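Local coordinates for protein AT-less polyketide synthase (PDB 4TKT) that probably catalyses chain-extending condensation as a ketosynthase domain, joined to a linker domain, of the isomigrastatin polyketide assembly line, at residues 524-527 / 528-532; 504-507 / 508-512; 515-518 / 519-522. All blocks are in the same frame, centred on the assembly; numbering follows the deposited sequence.

Contact 1: residues 524-527 / 528-532; sequences ALDA and CALGS
Cys-528 N, Ala-529 N and Leu-530 N each bond to the carbonyl oxygen four residues back, on Ala-524, Leu-525 and Asp-526, at N to O distances of 2.8 to 3.0 Å, as in a regular alpha helix. On one flank of this turn the side chains of Asp-526 and Leu-530 pass each other at a slant. The carboxylate of Asp-526 swings toward its own carbonyl carbon (chi1 -165°), which brings OD1 to 3.6 Å from Leu-530 CD1, with OD2 of the same carboxylate little farther from that methyl. The carboxylate also reaches across to helix 469-482, where OD1 forms a salt bridge with Arg-480. Leu-530 CG sits 3.4 Å from Asp-526 O, so the leucine branch lies against the helix backbone as well as the acid. Past Leu-530 the helix ends: Gly-531 has positive phi and is the C-prime residue of a Schellman motif, in which Ser-532 N bonds to Ala-527 O at 2.8 Å, bent to 137° at the hydrogen, while Gly-531 N makes a weak bond to Cys-528 O. Ser-532 then folds its hydroxyl back over Ala-527, OG resting 3.3 Å from Ala-527 CA and giving a weak bond to Ala-527 O. That carbonyl thus receives both the backbone and the hydroxyl of one serine. Around the helix, Leu-525 and Cys-528 turn inward to helix 469-482 and to Phe-511 on strand 509-515.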
ATOM      1  N   ALA A 524     -22.904  16.450 -14.022  1.00 39.11           N
ATOM      2  CA  ALA A 524     -22.795  17.382 -12.908  1.00 38.42           C
ATOM      3  C   ALA A 524     -21.344  17.526 -12.464  1.00 42.08           C
ATOM      4  O   ALA A 524     -20.876  18.632 -12.195  1.00 44.26           O
ATOM      5  CB  ALA A 524     -23.667  16.929 -11.749  1.00 45.78           C
ATOM      6  N   LEU A 525     -20.639  16.400 -12.397  1.00 37.32           N
ATOM      7  CA  LEU A 525     -19.230  16.389 -12.015  1.00 36.48           C
ATOM      8  C   LEU A 525     -18.377  17.143 -13.024  1.00 43.13           C
ATOM      9  O   LEU A 525     -17.474  17.891 -12.651  1.00 45.36           O
ATOM     10  CB  LEU A 525     -18.726  14.953 -11.872  1.00 36.54           C
ATOM     11  CG  LEU A 525     -19.314  14.186 -10.688  1.00 42.83           C
ATOM     12  CD1 LEU A 525     -18.932  12.715 -10.742  1.00 36.97           C
ATOM     13  CD2 LEU A 525     -18.870  14.819  -9.377  1.00 35.91           C
ATOM     14  N   ASP A 526     -18.672  16.945 -14.305  1.00 42.07           N
ATOM     15  CA  ASP A 526     -17.948  17.630 -15.367  1.00 45.33           C
ATOM     16  C   ASP A 526     -18.169  19.137 -15.283  1.00 43.94           C
ATOM     17  O   ASP A 526     -17.242  19.922 -15.481  1.00 46.61           O
ATOM     18  CB  ASP A 526     -18.382  17.109 -16.738  1.00 49.99           C
ATOM     19  CG  ASP A 526     -17.421  17.507 -17.843  1.00 57.56           C
ATOM     20  OD1 ASP A 526     -16.202  17.558 -17.581  1.00 57.78           O
ATOM     21  OD2 ASP A 526     -17.883  17.765 -18.974  1.00 62.73           O
ATOM     22  N   ALA A 527     -19.402  19.531 -14.980  1.00 43.56           N
ATOM     23  CA  ALA A 527     -19.750  20.942 -14.864  1.00 42.77           C
ATOM     24  C   ALA A 527     -18.989  21.595 -13.716  1.00 45.12           C
ATOM     25  O   ALA A 527     -18.435  22.683 -13.866  1.00 52.22           O
ATOM     26  CB  ALA A 527     -21.247  21.103 -14.667  1.00 41.74           C
ATOM     27  N   CYS A 528     -18.966  20.921 -12.572  1.00 40.13           N
ATOM     28  CA  CYS A 528     -18.237  21.410 -11.410  1.00 41.06           C
ATOM     29  C   CYS A 528     -16.734  21.453 -11.669  1.00 46.10           C
ATOM     30  O   CYS A 528     -16.053  22.393 -11.259  1.00 50.07           O
ATOM     31  CB  CYS A 528     -18.528  20.538 -10.192  1.00 39.46           C
ATOM     32  SG  CYS A 528     -17.551  20.966  -8.738  1.00 54.05           S
ATOM     33  N   ALA A 529     -16.222  20.432 -12.347  1.00 47.46           N
ATOM     34  CA  ALA A 529     -14.800  20.356 -12.661  1.00 41.08           C
ATOM     35  C   ALA A 529     -14.377  21.481 -13.603  1.00 40.67           C
ATOM     36  O   ALA A 529     -13.337  22.105 -13.404  1.00 44.23           O
ATOM     37  CB  ALA A 529     -14.463  19.003 -13.267  1.00 34.58           C
ATOM     38  N   LEU A 530     -15.190  21.737 -14.623  1.00 41.58           N
ATOM     39  CA  LEU A 530     -14.878  22.761 -15.616  1.00 42.83           C
ATOM     40  C   LEU A 530     -15.339  24.147 -15.179  1.00 46.56           C
ATOM     41  O   LEU A 530     -15.123  25.132 -15.884  1.00 45.68           O
ATOM     42  CB  LEU A 530     -15.511  22.407 -16.962  1.00 43.04           C
ATOM     43  CG  LEU A 530     -14.963  21.161 -17.660  1.00 43.27           C
ATOM     44  CD1 LEU A 530     -15.714  20.897 -18.953  1.00 45.78           C
ATOM     45  CD2 LEU A 530     -13.478  21.312 -17.924  1.00 36.98           C
ATOM     46  N   GLY A 531     -15.978  24.218 -14.015  1.00 48.28           N
ATOM     47  CA  GLY A 531     -16.457  25.483 -13.487  1.00 42.15           C
ATOM     48  C   GLY A 531     -17.582  26.088 -14.302  1.00 46.24           C
ATOM     49  O   GLY A 531     -17.788  27.302 -14.278  1.00 49.11           O
ATOM     50  N   SER A 532     -18.315  25.247 -15.028  1.00 45.88           N
ATOM     51  CA  SER A 532     -19.449  25.720 -15.815  1.00 44.64           C
ATOM     52  C   SER A 532     -20.737  25.647 -15.002  1.00 41.32           C
ATOM     53  O   SER A 532     -20.717  25.309 -13.818  1.00 38.19           O
ATOM     54  CB  SER A 532     -19.593  24.913 -17.108  1.00 45.29           C
ATOM     55  OG  SER A 532     -19.990  23.581 -16.844  1.00 48.89           O
TER

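Contact 2: residues 504-507 / 508-512; sequences REAM and TARFA
Met-507 O takes the N-H of Arg-510 NE at 2.8 Å, in a bond that is nearly straight at the hydrogen (171°). The nitrogen sits almost on the extension of the carbonyl bond, and the oxygen lies in the guanidinium plane, at its edge. To get there Arg-510 leaves its strand with CG beside the backbone N (chi1 -59°) and then runs fully extended to NE, with CG 3.3 Å from the same Met-507 O. Ala-506 comes from another side: its CB lies over one face of the guanidinium, 3.6 Å from Arg-510 NH2. Beyond the two segments, Arg-510 NH1 donates to Trp-579 O, and the guanidinium makes a cation-pi contact with Trp-579. Met-507, a selenomethionine here, sends its extended side chain away from the arginine, to Phe-80 and Tyr-605, while its N bonds to Ser-465 OG. The loop runs into strand 509-515, the middle strand of the antiparallel three-stranded sheet, and the arginine reaches back to the residue before Thr-508. A leucine in place of this arginine would probably leave Met-507 O without its NE donor and Trp-579 without its cationic partner, freeing the turn to shift. The carbonyl oxygens of Met-507 and Trp-579 and the indole probably stabilise the buried positive charge, the Ala-506 methyl merely covering one face, and together these contacts are likely to limit how far the group can turn.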
ATOM      1  N   ARG A 504     -15.819   9.862   3.785  1.00 34.15           N
ATOM      2  CA  ARG A 504     -14.953  10.998   3.493  1.00 33.91           C
ATOM      3  C   ARG A 504     -15.083  12.073   4.564  1.00 37.30           C
ATOM      4  O   ARG A 504     -16.133  12.208   5.197  1.00 39.65           O
ATOM      5  CB  ARG A 504     -15.275  11.594   2.121  1.00 34.19           C
ATOM      6  CG  ARG A 504     -15.021  10.667   0.942  1.00 34.41           C
ATOM      7  CD  ARG A 504     -13.545  10.341   0.786  1.00 34.13           C
ATOM      8  NE  ARG A 504     -13.269   9.645  -0.470  1.00 43.93           N
ATOM      9  CZ  ARG A 504     -13.346   8.328  -0.630  1.00 43.36           C
ATOM     10  NH1 ARG A 504     -13.701   7.550   0.385  1.00 34.50           N
ATOM     11  NH2 ARG A 504     -13.074   7.787  -1.810  1.00 44.24           N
ATOM     12  N   GLU A 505     -14.011  12.831   4.764  1.00 38.20           N
ATOM     13  CA  GLU A 505     -14.022  13.955   5.695  1.00 42.71           C
ATOM     14  C   GLU A 505     -14.787  15.129   5.098  1.00 44.54           C
ATOM     15  O   GLU A 505     -14.566  15.499   3.944  1.00 45.62           O
ATOM     16  CB  GLU A 505     -12.598  14.397   6.036  1.00 50.54           C
ATOM     17  CG  GLU A 505     -11.645  13.264   6.368  1.00 64.44           C
ATOM     18  CD  GLU A 505     -11.857  12.714   7.761  1.00 73.14           C
ATOM     19  OE1 GLU A 505     -12.515  13.395   8.576  1.00 77.46           O
ATOM     20  OE2 GLU A 505     -11.361  11.600   8.036  1.00 72.54           O
ATOM     21  N   ALA A 506     -15.685  15.715   5.880  1.00 45.22           N
ATOM     22  CA  ALA A 506     -16.390  16.913   5.444  1.00 34.29           C
ATOM     23  C   ALA A 506     -15.464  18.123   5.540  1.00 46.32           C
ATOM     24  O   ALA A 506     -15.192  18.617   6.633  1.00 48.42           O
ATOM     25  CB  ALA A 506     -17.643  17.127   6.273  1.00 34.54           C
HETATM   26  N   MSE A 507     -14.982  18.597   4.396  1.00 35.73           N
HETATM   27  CA  MSE A 507     -13.999  19.674   4.380  1.00 37.27           C
HETATM   28  C   MSE A 507     -14.621  21.011   3.977  1.00 39.59           C
HETATM   29  O   MSE A 507     -15.838  21.123   3.851  1.00 45.07           O
HETATM   30  CB  MSE A 507     -12.842  19.315   3.445  1.00 40.21           C
HETATM   31  CG  MSE A 507     -12.217  17.959   3.747  1.00 44.51           C
HETATM   32 SE   MSE A 507     -10.589  17.595   2.727  1.00 60.73          SE
HETATM   33  CE  MSE A 507     -10.290  15.740   3.277  1.00 66.56           C
ATOM     34  N   THR A 508     -13.774  22.016   3.776  1.00 37.83           N
ATOM     35  CA  THR A 508     -14.220  23.396   3.588  1.00 40.83           C
ATOM     36  C   THR A 508     -15.025  23.614   2.308  1.00 43.99           C
ATOM     37  O   THR A 508     -16.212  23.933   2.363  1.00 49.44           O
ATOM     38  CB  THR A 508     -13.021  24.359   3.582  1.00 42.62           C
ATOM     39  OG1 THR A 508     -12.256  24.174   4.778  1.00 56.88           O
ATOM     40  CG2 THR A 508     -13.492  25.799   3.507  1.00 36.29           C
ATOM     41  N   ALA A 509     -14.374  23.457   1.160  1.00 42.27           N
ATOM     42  CA  ALA A 509     -15.050  23.599  -0.125  1.00 41.44           C
ATOM     43  C   ALA A 509     -15.896  22.368  -0.404  1.00 38.57           C
ATOM     44  O   ALA A 509     -15.386  21.248  -0.404  1.00 35.54           O
ATOM     45  CB  ALA A 509     -14.040  23.821  -1.239  1.00 43.79           C
ATOM     46  N   ARG A 510     -17.187  22.573  -0.647  1.00 35.97           N
ATOM     47  CA  ARG A 510     -18.121  21.457  -0.743  1.00 35.86           C
ATOM     48  C   ARG A 510     -18.933  21.439  -2.034  1.00 46.54           C
ATOM     49  O   ARG A 510     -19.148  22.468  -2.673  1.00 47.78           O
ATOM     50  CB  ARG A 510     -19.067  21.474   0.458  1.00 38.79           C
ATOM     51  CG  ARG A 510     -18.346  21.387   1.790  1.00 35.48           C
ATOM     52  CD  ARG A 510     -19.308  21.302   2.960  1.00 35.48           C
ATOM     53  NE  ARG A 510     -18.590  21.076   4.210  1.00 43.61           N
ATOM     54  CZ  ARG A 510     -19.174  20.874   5.386  1.00 44.73           C
ATOM     55  NH1 ARG A 510     -20.495  20.871   5.480  1.00 35.54           N
ATOM     56  NH2 ARG A 510     -18.433  20.674   6.466  1.00 35.20           N
ATOM     57  N   PHE A 511     -19.382  20.245  -2.404  1.00 45.61           N
ATOM     58  CA  PHE A 511     -20.201  20.052  -3.592  1.00 43.69           C
ATOM     59  C   PHE A 511     -21.192  18.915  -3.369  1.00 41.04           C
ATOM     60  O   PHE A 511     -20.808  17.818  -2.967  1.00 42.95           O
ATOM     61  CB  PHE A 511     -19.324  19.760  -4.812  1.00 39.22           C
ATOM     62  CG  PHE A 511     -20.103  19.459  -6.060  1.00 37.34           C
ATOM     63  CD1 PHE A 511     -20.678  20.482  -6.796  1.00 38.55           C
ATOM     64  CD2 PHE A 511     -20.256  18.155  -6.499  1.00 39.39           C
ATOM     65  CE1 PHE A 511     -21.394  20.210  -7.948  1.00 38.26           C
ATOM     66  CE2 PHE A 511     -20.974  17.875  -7.650  1.00 45.97           C
ATOM     67  CZ  PHE A 511     -21.543  18.905  -8.375  1.00 43.32           C
ATOM     68  N   ALA A 512     -22.467  19.183  -3.624  1.00 40.37           N
ATOM     69  CA  ALA A 512     -23.500  18.167  -3.473  1.00 37.03           C
ATOM     70  C   ALA A 512     -24.462  18.195  -4.652  1.00 37.55           C
ATOM     71  O   ALA A 512     -24.818  19.263  -5.146  1.00 39.32           O
ATOM     72  CB  ALA A 512     -24.250  18.362  -2.169  1.00 36.86           C
TER

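Contact 3: residues 515-518 / 519-522; sequences VSTL and PALV
Leu-521 points its CB back at the end of the preceding strand, 3.9 Å from Val-515 CG2, and the same CB skirts the carbonyl oxygen of Leu-518. CG stands anti to the backbone N (chi1 177°), which sets the side chain across the valine, at about a right angle. At the fork CD1 keeps touch with Val-515 CG2 at 4.1 Å, while CD2 turns to Leu-518 and meets its CD1 loosely at 4.4 Å. Farther out the leucine packs on Leu-483 and on Val-462 of strand 460-466. The other valine methyl, Val-515 CG1, lies against the helix backbone, 3.9 Å from Leu-521 CA. Between strand and helix sits Thr-517, the N-cap. Its OG1, set between its own backbone N and carbonyl carbon (chi1 74°), accepts from Ala-520 N in a weak capping bond of 3.4 Å, and also touches Ala-520 CB. Its carbonyl oxygen takes Leu-521 N at 3.2 Å, a bond lying in the carbonyl plane, and Ala-520 N weakly besides. One residue on, Val-522 N reaches Leu-518 O at 3.0 Å, nearly straight, with Val-522 CG2 leaning on that oxygen. Pro-519 closes the outer side of the first turn, its CD 3.5 Å from Leu-518 CB. A proline has no N-H to satisfy, so it suits the first turn of a helix, and Leu-518 N is met by Ser-490 OG. Val-515 and Leu-521 pack the side facing strand 460-466, while at the opening of helix 518-530 two hydroxyls, that of Ser-490 and, through its weak bond, that of Thr-517, set oxygens where the partial positive charge of the helix start is likely to make them favourable.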
ATOM      1  N   VAL A 515     -28.904  13.033  -7.813  1.00 51.17           N
ATOM      2  CA  VAL A 515     -29.043  12.376  -9.110  1.00 50.77           C
ATOM      3  C   VAL A 515     -29.691  11.001  -8.975  1.00 49.71           C
ATOM      4  O   VAL A 515     -29.729  10.430  -7.886  1.00 51.99           O
ATOM      5  CB  VAL A 515     -27.678  12.215  -9.816  1.00 43.87           C
ATOM      6  CG1 VAL A 515     -27.152  13.562 -10.285  1.00 43.26           C
ATOM      7  CG2 VAL A 515     -26.678  11.541  -8.894  1.00 41.25           C
ATOM      8  N   SER A 516     -30.198  10.476 -10.085  1.00 48.46           N
ATOM      9  CA  SER A 516     -30.797   9.146 -10.091  1.00 45.66           C
ATOM     10  C   SER A 516     -30.188   8.267 -11.182  1.00 51.09           C
ATOM     11  O   SER A 516     -30.363   7.049 -11.176  1.00 56.75           O
ATOM     12  CB  SER A 516     -32.315   9.237 -10.269  1.00 46.29           C
ATOM     13  OG  SER A 516     -32.656   9.862 -11.492  1.00 51.08           O
ATOM     14  N   THR A 517     -29.469   8.888 -12.114  1.00 52.09           N
ATOM     15  CA  THR A 517     -28.776   8.147 -13.164  1.00 51.20           C
ATOM     16  C   THR A 517     -27.301   8.526 -13.218  1.00 49.14           C
ATOM     17  O   THR A 517     -26.931   9.662 -12.922  1.00 43.59           O
ATOM     18  CB  THR A 517     -29.393   8.392 -14.555  1.00 51.51           C
ATOM     19  OG1 THR A 517     -29.040   9.703 -15.013  1.00 49.23           O
ATOM     20  CG2 THR A 517     -30.910   8.251 -14.510  1.00 46.52           C
ATOM     21  N   LEU A 518     -26.464   7.568 -13.604  1.00 50.10           N
ATOM     22  CA  LEU A 518     -25.024   7.791 -13.690  1.00 47.11           C
ATOM     23  C   LEU A 518     -24.608   8.838 -14.736  1.00 43.65           C
ATOM     24  O   LEU A 518     -23.730   9.652 -14.458  1.00 51.43           O
ATOM     25  CB  LEU A 518     -24.301   6.472 -13.971  1.00 47.74           C
ATOM     26  CG  LEU A 518     -22.774   6.555 -13.914  1.00 45.11           C
ATOM     27  CD1 LEU A 518     -22.316   6.952 -12.520  1.00 42.35           C
ATOM     28  CD2 LEU A 518     -22.144   5.241 -14.339  1.00 44.05           C
ATOM     29  N   PRO A 519     -25.216   8.819 -15.942  1.00 46.70           N
ATOM     30  CA  PRO A 519     -24.813   9.860 -16.898  1.00 44.19           C
ATOM     31  C   PRO A 519     -25.126  11.274 -16.417  1.00 45.63           C
ATOM     32  O   PRO A 519     -24.438  12.215 -16.812  1.00 43.98           O
ATOM     33  CB  PRO A 519     -25.633   9.522 -18.147  1.00 46.76           C
ATOM     34  CG  PRO A 519     -25.900   8.071 -18.035  1.00 46.54           C
ATOM     35  CD  PRO A 519     -26.113   7.834 -16.573  1.00 48.25           C
ATOM     36  N   ALA A 520     -26.151  11.417 -15.582  1.00 48.35           N
ATOM     37  CA  ALA A 520     -26.497  12.715 -15.015  1.00 43.06           C
ATOM     38  C   ALA A 520     -25.449  13.147 -13.997  1.00 51.29           C
ATOM     39  O   ALA A 520     -25.079  14.320 -13.934  1.00 50.57           O
ATOM     40  CB  ALA A 520     -27.871  12.671 -14.373  1.00 43.80           C
ATOM     41  N   LEU A 521     -24.975  12.193 -13.202  1.00 49.00           N
ATOM     42  CA  LEU A 521     -23.942  12.467 -12.211  1.00 47.76           C
ATOM     43  C   LEU A 521     -22.642  12.890 -12.887  1.00 39.73           C
ATOM     44  O   LEU A 521     -21.990  13.837 -12.450  1.00 40.90           O
ATOM     45  CB  LEU A 521     -23.705  11.244 -11.324  1.00 47.53           C
ATOM     46  CG  LEU A 521     -22.582  11.372 -10.290  1.00 45.31           C
ATOM     47  CD1 LEU A 521     -22.786  12.591  -9.405  1.00 46.80           C
ATOM     48  CD2 LEU A 521     -22.486  10.114  -9.448  1.00 39.85           C
ATOM     49  N   VAL A 522     -22.278  12.188 -13.957  1.00 43.90           N
ATOM     50  CA  VAL A 522     -21.087  12.522 -14.729  1.00 46.32           C
ATOM     51  C   VAL A 522     -21.174  13.946 -15.279  1.00 49.36           C
ATOM     52  O   VAL A 522     -20.196  14.692 -15.243  1.00 52.44           O
ATOM     53  CB  VAL A 522     -20.873  11.528 -15.892  1.00 44.96           C
ATOM     54  CG1 VAL A 522     -19.697  11.956 -16.760  1.00 40.16           C
ATOM     55  CG2 VAL A 522     -20.651  10.127 -15.353  1.00 40.78           C
TER

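How the contacts relate
Along the chain the order is contact 2, contact 3, contact 1, and all three lie within the range of the RhiE-like KS-MAT linker domain. Contact 2 opens strand 509-515, contact 3 turns from that strand into helix 518-530, and contact 1 ends the helix. Centres of contacts 1 and 3 are about 13 Å apart, those of 1 and 2 about 16 Å, those of 2 and 3 about 19 Å. The helix folds back on the strand: Phe-511 CE1 packs 3.7 Å from Cys-528 CB, bringing contacts 1 and 2 together in the layer between helix and sheet. The three local contacts thus define the strand's start, the turn and the helix's end in a unit whose helix packs on the linker domain's three-stranded sheet.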